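Local coordinates for OxyA protein (Actinoplanes teichomyceticus, PDB 5HH3), which is a cytochrome P450 monooxygenase that probably carries out a phenolic coupling step, cyclising the peptide precursor during glycopeptide antibiotic biosynthesis, at residues F8-L19 and L43-A54; T283-T294 and K305-L315. All coordinates share one frame; numbering follows the deposited sequence.

Interaction 1 of 2, residues F8-L19 and L43-A54. With GOL (glycerol), chain K.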
loop_
_atom_site.group_PDB
_atom_site.type_symbol
_atom_site.label_atom_id
_atom_site.label_comp_id
_atom_site.label_asym_id
_atom_site.label_seq_id
_atom_site.Cartn_x
_atom_site.Cartn_y
_atom_site.Cartn_z
ATOM N N PHE B 8 3.413 -0.418 7.858
ATOM C CA PHE B 8 4.769 0.102 7.667
ATOM C C PHE B 8 5.247 0.255 6.229
ATOM O O PHE B 8 5.690 1.349 5.811
ATOM C CB PHE B 8 5.757 -0.768 8.455
ATOM C CG PHE B 8 7.176 -0.335 8.313
ATOM C CD1 PHE B 8 7.599 0.885 8.821
ATOM C CD2 PHE B 8 8.083 -1.138 7.667
ATOM C CE1 PHE B 8 8.928 1.303 8.661
ATOM C CE2 PHE B 8 9.399 -0.744 7.512
ATOM C CZ PHE B 8 9.826 0.484 8.003
ATOM N N GLU B 9 5.191 -0.830 5.469
ATOM C CA GLU B 9 5.614 -0.803 4.068
ATOM C C GLU B 9 4.690 0.108 3.256
ATOM O O GLU B 9 5.169 0.937 2.471
ATOM C CB GLU B 9 5.609 -2.221 3.432
ATOM C CG GLU B 9 6.666 -3.184 3.974
ATOM C CD GLU B 9 6.315 -3.847 5.300
ATOM O OE1 GLU B 9 5.230 -3.558 5.860
ATOM O OE2 GLU B 9 7.125 -4.662 5.795
ATOM N N GLU B 10 3.377 -0.029 3.462
ATOM C CA GLU B 10 2.412 0.690 2.635
ATOM C C GLU B 10 2.461 2.218 2.869
ATOM O O GLU B 10 2.485 2.983 1.915
ATOM C CB GLU B 10 0.978 0.180 2.874
ATOM C CG GLU B 10 0.749 -1.259 2.427
ATOM C CD GLU B 10 1.118 -2.299 3.484
ATOM O OE1 GLU B 10 1.914 -2.031 4.412
ATOM O OE2 GLU B 10 0.578 -3.409 3.409
ATOM N N ILE B 11 2.442 2.653 4.130
ATOM C CA ILE B 11 2.419 4.089 4.435
ATOM C C ILE B 11 3.683 4.779 3.915
ATOM O O ILE B 11 3.614 5.880 3.368
ATOM C CB ILE B 11 2.126 4.363 5.933
ATOM C CG1 ILE B 11 1.662 5.804 6.140
ATOM C CG2 ILE B 11 3.340 4.083 6.825
ATOM C CD1 ILE B 11 0.335 6.131 5.503
ATOM N N ASN B 12 4.824 4.096 3.990
ATOM C CA ASN B 12 6.072 4.676 3.520
ATOM C C ASN B 12 6.276 4.635 2.013
ATOM O O ASN B 12 6.963 5.490 1.464
ATOM C CB ASN B 12 7.251 4.112 4.331
ATOM C CG ASN B 12 7.207 4.606 5.760
ATOM O OD1 ASN B 12 7.290 5.834 6.010
ATOM N ND2 ASN B 12 6.968 3.700 6.694
ATOM N N VAL B 13 5.651 3.678 1.342
ATOM C CA VAL B 13 5.498 3.729 -0.127
ATOM C C VAL B 13 4.716 4.988 -0.551
ATOM O O VAL B 13 5.119 5.678 -1.468
ATOM C CB VAL B 13 4.783 2.443 -0.657
ATOM C CG1 VAL B 13 4.106 2.651 -2.015
ATOM C CG2 VAL B 13 5.793 1.302 -0.727
ATOM N N VAL B 14 3.629 5.274 0.146
ATOM C CA VAL B 14 2.803 6.456 -0.122
ATOM C C VAL B 14 3.601 7.743 0.082
ATOM O O VAL B 14 3.572 8.607 -0.759
ATOM C CB VAL B 14 1.542 6.503 0.790
ATOM C CG1 VAL B 14 0.832 7.849 0.663
ATOM C CG2 VAL B 14 0.574 5.391 0.432
ATOM N N ARG B 15 4.283 7.854 1.213
ATOM C CA ARG B 15 5.061 9.048 1.523
ATOM C C ARG B 15 6.160 9.233 0.478
ATOM O O ARG B 15 6.361 10.350 0.010
ATOM C CB ARG B 15 5.673 8.970 2.913
ATOM C CG ARG B 15 4.674 9.081 4.053
ATOM C CD ARG B 15 5.406 8.787 5.358
ATOM N NE ARG B 15 4.525 8.935 6.511
ATOM C CZ ARG B 15 4.522 8.173 7.607
ATOM N NH1 ARG B 15 5.336 7.133 7.739
ATOM N NH2 ARG B 15 3.663 8.443 8.568
ATOM N N ALA B 16 6.828 8.144 0.075
ATOM C CA ALA B 16 7.865 8.255 -0.952
ATOM C C ALA B 16 7.288 8.719 -2.296
ATOM O O ALA B 16 7.885 9.574 -2.975
ATOM C CB ALA B 16 8.649 6.957 -1.110
ATOM N N ALA B 17 6.114 8.200 -2.662
ATOM C CA ALA B 17 5.462 8.585 -3.924
ATOM C C ALA B 17 5.109 10.098 -3.958
ATOM O O ALA B 17 5.422 10.768 -4.939
ATOM C CB ALA B 17 4.223 7.733 -4.194
ATOM N N GLU B 18 4.504 10.614 -2.890
ATOM C CA GLU B 18 4.231 12.048 -2.742
ATOM C C GLU B 18 5.465 12.925 -2.970
ATOM O O GLU B 18 5.344 13.971 -3.570
ATOM C CB GLU B 18 3.672 12.403 -1.353
ATOM C CG GLU B 18 2.207 12.116 -1.129
ATOM C CD GLU B 18 1.264 12.973 -1.979
ATOM O OE1 GLU B 18 0.585 13.860 -1.407
ATOM O OE2 GLU B 18 1.170 12.730 -3.206
ATOM N N LEU B 19 6.620 12.481 -2.482
ATOM C CA LEU B 19 7.883 13.201 -2.651
ATOM C C LEU B 19 8.412 13.216 -4.079
ATOM O O LEU B 19 9.261 14.027 -4.397
ATOM C CB LEU B 19 8.961 12.626 -1.709
ATOM C CG LEU B 19 8.697 12.893 -0.225
ATOM C CD1 LEU B 19 9.646 12.139 0.680
ATOM C CD2 LEU B 19 8.766 14.371 0.085
ATOM N N LEU B 43 11.713 8.691 6.366
ATOM C CA LEU B 43 10.329 8.829 5.990
ATOM C C LEU B 43 9.458 8.592 7.181
ATOM O O LEU B 43 8.455 9.278 7.364
ATOM C CB LEU B 43 9.970 7.836 4.888
ATOM C CG LEU B 43 10.674 8.031 3.561
ATOM C CD1 LEU B 43 10.406 6.838 2.644
ATOM C CD2 LEU B 43 10.207 9.337 2.943
ATOM N N GLY B 44 9.838 7.634 8.018
ATOM C CA GLY B 44 9.046 7.337 9.198
ATOM C C GLY B 44 9.578 6.156 9.980
ATOM O O GLY B 44 10.403 5.386 9.466
ATOM N N THR B 45 9.091 6.016 11.205
ATOM C CA THR B 45 9.569 5.001 12.131
ATOM C C THR B 45 8.385 4.414 12.876
ATOM O O THR B 45 7.490 5.143 13.303
ATOM C CB THR B 45 10.611 5.624 13.125
ATOM O OG1 THR B 45 11.746 6.125 12.384
ATOM C CG2 THR B 45 11.133 4.620 14.105
ATOM N N GLU B 46 8.399 3.100 13.092
ATOM C CA GLU B 46 7.411 2.463 13.968
ATOM C C GLU B 46 7.765 2.844 15.404
ATOM O O GLU B 46 8.930 2.704 15.813
ATOM C CB GLU B 46 7.443 0.939 13.819
ATOM C CG GLU B 46 7.197 0.480 12.411
ATOM C CD GLU B 46 7.215 -1.032 12.290
ATOM O OE1 GLU B 46 8.275 -1.656 12.558
ATOM O OE2 GLU B 46 6.166 -1.574 11.924
ATOM N N GLU B 47 6.768 3.329 16.143
ATOM C CA GLU B 47 6.938 3.872 17.502
ATOM C C GLU B 47 6.828 2.835 18.618
ATOM O O GLU B 47 5.875 2.868 19.380
ATOM C CB GLU B 47 5.868 4.952 17.757
ATOM N N SER B 48 7.797 1.940 18.726
ATOM C CA SER B 48 7.848 0.899 19.781
ATOM C C SER B 48 9.272 0.345 19.791
ATOM O O SER B 48 10.008 0.554 18.817
ATOM C CB SER B 48 6.872 -0.258 19.472
ATOM O OG SER B 48 7.105 -0.788 18.149
ATOM N N PRO B 49 9.671 -0.351 20.867
ATOM C CA PRO B 49 10.968 -1.048 20.867
ATOM C C PRO B 49 11.063 -2.027 19.691
ATOM O O PRO B 49 10.160 -2.851 19.503
ATOM C CB PRO B 49 10.963 -1.821 22.198
ATOM C CG PRO B 49 10.030 -1.055 23.071
ATOM C CD PRO B 49 8.981 -0.477 22.167
ATOM N N GLY B 50 12.140 -1.936 18.926
ATOM C CA GLY B 50 12.318 -2.763 17.730
ATOM C C GLY B 50 11.680 -2.182 16.470
ATOM O O GLY B 50 11.845 -2.730 15.404
ATOM N N GLY B 51 10.951 -1.069 16.589
ATOM C CA GLY B 51 10.318 -0.435 15.448
ATOM C C GLY B 51 11.289 -0.105 14.340
ATOM O O GLY B 51 12.424 0.366 14.576
ATOM N N ARG B 52 10.853 -0.371 13.117
ATOM C CA ARG B 52 11.692 -0.158 11.957
ATOM C C ARG B 52 11.553 1.255 11.442
ATOM O O ARG B 52 10.534 1.901 11.658
ATOM C CB ARG B 52 11.309 -1.144 10.856
ATOM C CG ARG B 52 11.417 -2.601 11.296
ATOM C CD ARG B 52 10.655 -3.485 10.328
ATOM N NE ARG B 52 9.229 -3.483 10.627
ATOM C CZ ARG B 52 8.290 -4.073 9.865
ATOM N NH1 ARG B 52 8.616 -4.730 8.742
ATOM N NH2 ARG B 52 7.003 -3.995 10.221
ATOM N N THR B 53 12.566 1.683 10.709
ATOM C CA THR B 53 12.595 2.976 10.070
ATOM C C THR B 53 12.641 2.809 8.561
ATOM O O THR B 53 13.375 1.955 8.022
ATOM C CB THR B 53 13.822 3.773 10.521
ATOM O OG1 THR B 53 13.726 4.007 11.921
ATOM C CG2 THR B 53 13.972 5.089 9.759
ATOM N N ALA B 54 11.862 3.638 7.887
ATOM C CA ALA B 54 11.913 3.738 6.449
ATOM C C ALA B 54 12.694 5.000 6.101
ATOM O O ALA B 54 12.358 6.113 6.556
ATOM C CB ALA B 54 10.516 3.785 5.883
HETATM C C1 GOL K . 2.753 -4.281 7.116
HETATM O O1 GOL K . 1.375 -4.591 7.332
HETATM C C2 GOL K . 3.502 -4.064 8.440
HETATM O O2 GOL K . 2.757 -3.169 9.273
HETATM C C3 GOL K . 3.746 -5.377 9.183
HETATM O O3 GOL K . 5.038 -5.904 8.852
#
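The F8 ring reaches over the R52 guanidinium with one carbon, the two planes 32° apart. F8 CD2 stands over the centre of one guanidinium face, 3.7 Å above its plane, while E46 OE1 occupies the guanidinium edge, in plane. F8 is also approached by the aliphatic part of R52: CB lies 4.1 Å from the ring centroid, off-centre, a CH-pi contact. At the ring edge, in plane, comes the backbone carbon T53 C. F8 reaches this site because its CG is anti to the backbone N (chi1 179°), carrying the ring from the first turn of helix 8-19 to the strands.

E46 fixes the rotation of R52 side-on, R52 NE bonding to E46 OE1 at 2.8 Å and R52 NH2 to E46 OE2 at 3.1 Å. OE1 also accepts from the backbone N of R52, through its anti lone pair, so one oxygen is gripped twice. E9 completes the salt-bridge network more loosely: R52 NH1 to E9 OE2 is a weak 3.3 Å bond with an N-H...O angle of 130°. A glycerol, probably from the crystallisation liquor, takes bonds from R52 NH2 and F8 N.

Further along the helix, I11 CG1 covers one face of the R15 guanidinium, whose edge donates from R15 NH1 to N12 OD1 at 2.9 Å. N12 in turn packs CG against A54 CB at 3.4 Å, and L19 CD1 meets L43 CD2 at 3.6 Å. A54 O accepts from the backbone N of both L43 and G44, the signature of a classic beta bulge. The side chain of T309, on the neighbouring strand 309-312, also touches F8 and A54. The whole is an N-terminal helix laid against the edge hairpin of the mixed beta-sheet in the cytochrome P450 fold.

Interaction 2 of 2, residues T283-T294 and K305-L315. With HEM (protoporphyrin IX containing Fe), chain G.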
loop_
_atom_site.group_PDB
_atom_site.type_symbol
_atom_site.label_atom_id
_atom_site.label_comp_id
_atom_site.label_asym_id
_atom_site.label_seq_id
_atom_site.Cartn_x
_atom_site.Cartn_y
_atom_site.Cartn_z
ATOM N N THR B 283 14.670 11.966 -15.907
ATOM C CA THR B 283 14.576 10.913 -14.864
ATOM C C THR B 283 13.143 10.410 -14.670
ATOM O O THR B 283 12.514 10.680 -13.637
ATOM C CB THR B 283 15.188 11.397 -13.512
ATOM O OG1 THR B 283 16.544 11.806 -13.740
ATOM C CG2 THR B 283 15.169 10.277 -12.465
ATOM N N THR B 284 12.632 9.697 -15.677
ATOM C CA THR B 284 11.223 9.336 -15.724
ATOM C C THR B 284 10.851 8.134 -14.829
ATOM O O THR B 284 9.671 7.860 -14.654
ATOM C CB THR B 284 10.747 9.085 -17.179
ATOM O OG1 THR B 284 11.610 8.145 -17.825
ATOM C CG2 THR B 284 10.742 10.396 -17.969
ATOM N N ASP B 285 11.846 7.454 -14.267
ATOM C CA ASP B 285 11.638 6.501 -13.160
ATOM C C ASP B 285 12.354 7.087 -11.935
ATOM O O ASP B 285 13.563 6.946 -11.782
ATOM C CB ASP B 285 12.187 5.120 -13.542
ATOM C CG ASP B 285 11.581 3.966 -12.705
ATOM O OD1 ASP B 285 10.665 4.206 -11.881
ATOM O OD2 ASP B 285 12.012 2.804 -12.905
ATOM N N GLU B 286 11.600 7.774 -11.087
ATOM C CA GLU B 286 12.183 8.638 -10.067
ATOM C C GLU B 286 12.805 7.938 -8.856
ATOM O O GLU B 286 13.632 8.548 -8.157
ATOM C CB GLU B 286 11.158 9.653 -9.572
ATOM C CG GLU B 286 10.756 10.713 -10.582
ATOM C CD GLU B 286 9.466 10.391 -11.342
ATOM O OE1 GLU B 286 9.007 9.223 -11.294
ATOM O OE2 GLU B 286 8.909 11.311 -12.003
ATOM N N LYS B 287 12.395 6.701 -8.573
ATOM C CA LYS B 287 12.935 5.975 -7.414
ATOM C C LYS B 287 12.996 4.468 -7.649
ATOM O O LYS B 287 12.322 3.956 -8.526
ATOM C CB LYS B 287 12.113 6.274 -6.166
ATOM C CG LYS B 287 10.639 6.044 -6.349
ATOM C CD LYS B 287 9.883 6.383 -5.095
ATOM C CE LYS B 287 8.395 6.333 -5.363
ATOM N NZ LYS B 287 7.958 4.928 -5.610
ATOM N N THR B 288 13.841 3.791 -6.874
ATOM C CA THR B 288 13.989 2.341 -6.950
ATOM C C THR B 288 12.943 1.719 -6.050
ATOM O O THR B 288 12.362 2.401 -5.196
ATOM C CB THR B 288 15.378 1.889 -6.426
ATOM O OG1 THR B 288 15.626 2.501 -5.162
ATOM C CG2 THR B 288 16.478 2.264 -7.377
ATOM N N HIS B 289 12.722 0.418 -6.206
ATOM C CA HIS B 289 11.916 -0.327 -5.254
ATOM C C HIS B 289 12.627 -0.284 -3.881
ATOM O O HIS B 289 13.859 -0.412 -3.824
ATOM C CB HIS B 289 11.762 -1.795 -5.672
ATOM C CG HIS B 289 11.006 -1.981 -6.944
ATOM N ND1 HIS B 289 9.623 -2.013 -6.991
ATOM C CD2 HIS B 289 11.429 -2.120 -8.223
ATOM C CE1 HIS B 289 9.232 -2.183 -8.244
ATOM N NE2 HIS B 289 10.310 -2.258 -9.007
ATOM N N PRO B 290 11.860 -0.133 -2.784
ATOM C CA PRO B 290 12.504 -0.170 -1.488
ATOM C C PRO B 290 13.181 -1.499 -1.162
ATOM O O PRO B 290 12.653 -2.568 -1.495
ATOM C CB PRO B 290 11.385 0.123 -0.498
ATOM C CG PRO B 290 10.140 0.293 -1.283
ATOM C CD PRO B 290 10.397 -0.087 -2.695
ATOM N N ARG B 291 14.363 -1.389 -0.555
ATOM C CA ARG B 291 15.174 -2.507 -0.147
ATOM C C ARG B 291 15.092 -2.648 1.387
ATOM O O ARG B 291 15.058 -1.637 2.083
ATOM C CB ARG B 291 16.650 -2.255 -0.502
ATOM C CG ARG B 291 17.012 -1.882 -1.946
ATOM C CD ARG B 291 16.753 -2.993 -2.879
ATOM N NE ARG B 291 17.462 -2.918 -4.170
ATOM C CZ ARG B 291 16.947 -2.494 -5.329
ATOM N NH1 ARG B 291 15.733 -1.961 -5.373
ATOM N NH2 ARG B 291 17.682 -2.558 -6.442
ATOM N N VAL B 292 15.104 -3.884 1.907
ATOM C CA VAL B 292 15.177 -4.115 3.352
ATOM C C VAL B 292 16.626 -4.386 3.727
ATOM O O VAL B 292 17.267 -5.189 3.073
ATOM C CB VAL B 292 14.345 -5.335 3.807
ATOM C CG1 VAL B 292 14.341 -5.448 5.330
ATOM C CG2 VAL B 292 12.923 -5.232 3.299
ATOM N N ALA B 293 17.114 -3.738 4.789
ATOM C CA ALA B 293 18.441 -4.056 5.368
ATOM C C ALA B 293 18.434 -5.420 6.039
ATOM O O ALA B 293 17.592 -5.694 6.901
ATOM C CB ALA B 293 18.882 -2.975 6.343
ATOM N N THR B 294 19.362 -6.273 5.631
ATOM C CA THR B 294 19.578 -7.560 6.263
ATOM C C THR B 294 20.783 -7.559 7.223
ATOM O O THR B 294 21.053 -8.555 7.872
ATOM C CB THR B 294 19.725 -8.672 5.213
ATOM O OG1 THR B 294 20.809 -8.381 4.340
ATOM C CG2 THR B 294 18.448 -8.805 4.416
ATOM N N LYS B 305 19.461 0.096 10.749
ATOM C CA LYS B 305 19.375 -1.190 11.444
ATOM C C LYS B 305 18.809 -2.262 10.549
ATOM O O LYS B 305 17.948 -1.987 9.730
ATOM C CB LYS B 305 18.522 -1.094 12.682
ATOM C CG LYS B 305 19.130 -0.260 13.803
ATOM C CD LYS B 305 20.358 -0.918 14.440
ATOM C CE LYS B 305 19.999 -2.165 15.241
ATOM N NZ LYS B 305 21.207 -2.637 15.973
ATOM N N ALA B 306 19.231 -3.508 10.760
ATOM C CA ALA B 306 18.643 -4.616 10.007
ATOM C C ALA B 306 17.114 -4.564 10.197
ATOM O O ALA B 306 16.640 -4.393 11.316
ATOM C CB ALA B 306 19.221 -5.947 10.477
ATOM N N GLY B 307 16.371 -4.665 9.095
ATOM C CA GLY B 307 14.898 -4.581 9.107
ATOM C C GLY B 307 14.376 -3.221 8.694
ATOM O O GLY B 307 13.254 -3.115 8.240
ATOM N N ASP B 308 15.191 -2.173 8.843
ATOM C CA ASP B 308 14.894 -0.886 8.222
ATOM C C ASP B 308 14.849 -0.998 6.687
ATOM O O ASP B 308 15.436 -1.922 6.070
ATOM C CB ASP B 308 15.948 0.158 8.577
ATOM C CG ASP B 308 15.908 0.600 10.019
ATOM O OD1 ASP B 308 15.003 0.224 10.804
ATOM O OD2 ASP B 308 16.776 1.435 10.340
ATOM N N THR B 309 14.124 -0.087 6.062
ATOM C CA THR B 309 14.097 -0.053 4.608
ATOM C C THR B 309 14.721 1.213 4.091
ATOM O O THR B 309 14.727 2.232 4.774
ATOM C CB THR B 309 12.658 -0.187 4.044
ATOM O OG1 THR B 309 11.900 0.976 4.372
ATOM C CG2 THR B 309 11.979 -1.397 4.623
ATOM N N VAL B 310 15.218 1.148 2.862
ATOM C CA VAL B 310 15.765 2.315 2.177
ATOM C C VAL B 310 15.212 2.398 0.747
ATOM O O VAL B 310 15.319 1.435 -0.022
ATOM C CB VAL B 310 17.294 2.237 2.080
ATOM C CG1 VAL B 310 17.848 3.442 1.307
ATOM C CG2 VAL B 310 17.913 2.121 3.485
ATOM N N THR B 311 14.668 3.558 0.401
ATOM C CA THR B 311 14.203 3.855 -0.944
ATOM C C THR B 311 15.170 4.868 -1.514
ATOM O O THR B 311 15.487 5.868 -0.835
ATOM C CB THR B 311 12.791 4.450 -0.877
ATOM O OG1 THR B 311 11.918 3.514 -0.227
ATOM C CG2 THR B 311 12.261 4.804 -2.272
ATOM N N CYS B 312 15.675 4.614 -2.718
ATOM C CA CYS B 312 16.654 5.506 -3.332
ATOM C C CYS B 312 15.984 6.459 -4.327
ATOM O O CYS B 312 15.242 6.003 -5.210
ATOM C CB CYS B 312 17.751 4.720 -4.027
ATOM S SG CYS B 312 18.689 3.651 -2.921
ATOM N N SER B 313 16.238 7.770 -4.159
ATOM C CA SER B 313 15.742 8.793 -5.058
ATOM C C SER B 313 16.745 9.045 -6.206
ATOM O O SER B 313 17.711 9.835 -6.095
ATOM C CB SER B 313 15.453 10.084 -4.300
ATOM O OG SER B 313 14.905 11.073 -5.149
ATOM N N LEU B 314 16.467 8.388 -7.323
ATOM C CA LEU B 314 17.191 8.587 -8.564
ATOM C C LEU B 314 16.994 10.008 -9.080
ATOM O O LEU B 314 17.931 10.601 -9.610
ATOM C CB LEU B 314 16.760 7.567 -9.617
ATOM C CG LEU B 314 16.805 6.080 -9.254
ATOM C CD1 LEU B 314 16.413 5.204 -10.446
ATOM C CD2 LEU B 314 18.190 5.710 -8.756
ATOM N N LEU B 315 15.797 10.560 -8.908
ATOM C CA LEU B 315 15.546 11.972 -9.230
ATOM C C LEU B 315 16.502 12.883 -8.432
ATOM O O LEU B 315 17.210 13.718 -9.035
ATOM C CB LEU B 315 14.086 12.329 -8.959
ATOM C CG LEU B 315 13.629 13.766 -9.268
ATOM C CD1 LEU B 315 13.825 14.083 -10.715
ATOM C CD2 LEU B 315 12.177 13.964 -8.908
HETATM C CHA HEM G . 15.081 -2.485 -13.663
HETATM C CHB HEM G . 13.577 -4.035 -18.007
HETATM C CHC HEM G . 13.259 0.581 -19.513
HETATM C CHD HEM G . 14.831 2.083 -15.210
HETATM C C1A HEM G . 14.672 -3.286 -14.703
HETATM C C2A HEM G . 14.505 -4.695 -14.606
HETATM C C3A HEM G . 14.095 -5.134 -15.828
HETATM C C4A HEM G . 13.997 -4.001 -16.685
HETATM C CMA HEM G . 13.772 -6.556 -16.209
HETATM C CAA HEM G . 14.760 -5.540 -13.373
HETATM C CBA HEM G . 16.228 -5.962 -13.361
HETATM C CGA HEM G . 16.634 -6.793 -12.155
HETATM O O1A HEM G . 15.997 -6.762 -11.073
HETATM O O2A HEM G . 17.654 -7.529 -12.230
HETATM C C1B HEM G . 13.340 -2.904 -18.813
HETATM C C2B HEM G . 12.853 -2.958 -20.164
HETATM C C3B HEM G . 12.756 -1.656 -20.606
HETATM C C4B HEM G . 13.208 -0.814 -19.465
HETATM C CMB HEM G . 12.516 -4.203 -20.957
HETATM C CAB HEM G . 12.355 -1.094 -21.921
HETATM C CBB HEM G . 12.114 -1.768 -23.049
HETATM C C1C HEM G . 13.642 1.427 -18.479
HETATM C C2C HEM G . 13.675 2.837 -18.541
HETATM C C3C HEM G . 14.125 3.277 -17.289
HETATM C C4C HEM G . 14.366 2.101 -16.497
HETATM C CMC HEM G . 13.278 3.690 -19.731
HETATM C CAC HEM G . 14.365 4.656 -16.791
HETATM C CBC HEM G . 14.253 5.785 -17.487
HETATM C C1D HEM G . 15.006 0.915 -14.468
HETATM C C2D HEM G . 15.459 0.983 -13.062
HETATM C C3D HEM G . 15.529 -0.282 -12.624
HETATM C C4D HEM G . 15.115 -1.110 -13.777
HETATM C CMD HEM G . 15.782 2.191 -12.211
HETATM C CAD HEM G . 15.953 -0.709 -11.225
HETATM C CBD HEM G . 14.825 -0.691 -10.182
HETATM C CGD HEM G . 15.346 -1.129 -8.804
HETATM O O1D HEM G . 14.600 -1.231 -7.813
HETATM O O2D HEM G . 16.534 -1.398 -8.581
HETATM N NA HEM G . 14.372 -2.874 -15.986
HETATM N NB HEM G . 13.555 -1.630 -18.472
HETATM N NC HEM G . 14.099 1.005 -17.263
HETATM N ND HEM G . 14.846 -0.362 -14.868
HETATM FE FE HEM G . 14.240 -0.973 -16.594
HETATM O O HOH W 1 15.757 1.311 -2.779
HETATM O O HOH W 2 12.277 -1.076 -15.845
#
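T288 and C312 meet twice: T288 N donates to C312 O at 3.1 Å, and T288 OG1 lies 3.3 Å from C312 CB. With chi1 at 49°, OG1 sits between the backbone N and the carbonyl carbon; there it donates to a water that in turn donates to H289 O and V310 O, bridging segments 283-294 and 305-315. The methyl CG2 of T288 points instead to the heme propionate and L314 CD2.

R291 bends at chi2 (-66°), folding its guanidinium back from the sheet to the same propionate. R291 NH2 bonds heme O2D at 2.7 Å, and R291 NH1 bonds heme O1D at 2.8 Å almost straight (175°). NH1 also donates to H289 O, a second tie on its rotation, while H289 N reaches heme O1D at 3.0 Å. H289 and R291, both seen binding heme b, thus hold this propionate as basic residues do in P450s, where strand 291-293 starts beside the C-terminal end of its antiparallel neighbour 309-312; R291 and V310 form the hydrogen-bonded pair, V292 and T309 the non-hydrogen-bonded one.

P290 and T311 run side by side, P290 CB 3.4 Å from T311 OG1, and T311 CG2 lies against K287 CD. L314 CD1 touches heme CMD at 3.5 Å. E286 CG lies along L315 CD2, its carboxylate held by R22, while E286 O accepts from L315 N, tying the chain to the start of helix 314-318.

Interaction 1 lies entirely upstream of interaction 2 in the sequence, yet their centres are only 12 Å apart. They meet in one mixed sheet, where strand 53-57 runs parallel to its neighbour 309-312: T53 O faces T309 N at 2.9 Å and T53 N faces D308 OD1 at 2.8 Å, both probable hydrogen bonds. R52 CD also packs on G307 O at 3.4 Å. Interaction 1 thus adds the N-terminal helix 8-19 at the hairpin side of the sheet, whereas interaction 2 carries the sheet toward the heme propionate. Both also touch the second subunit of the assembly.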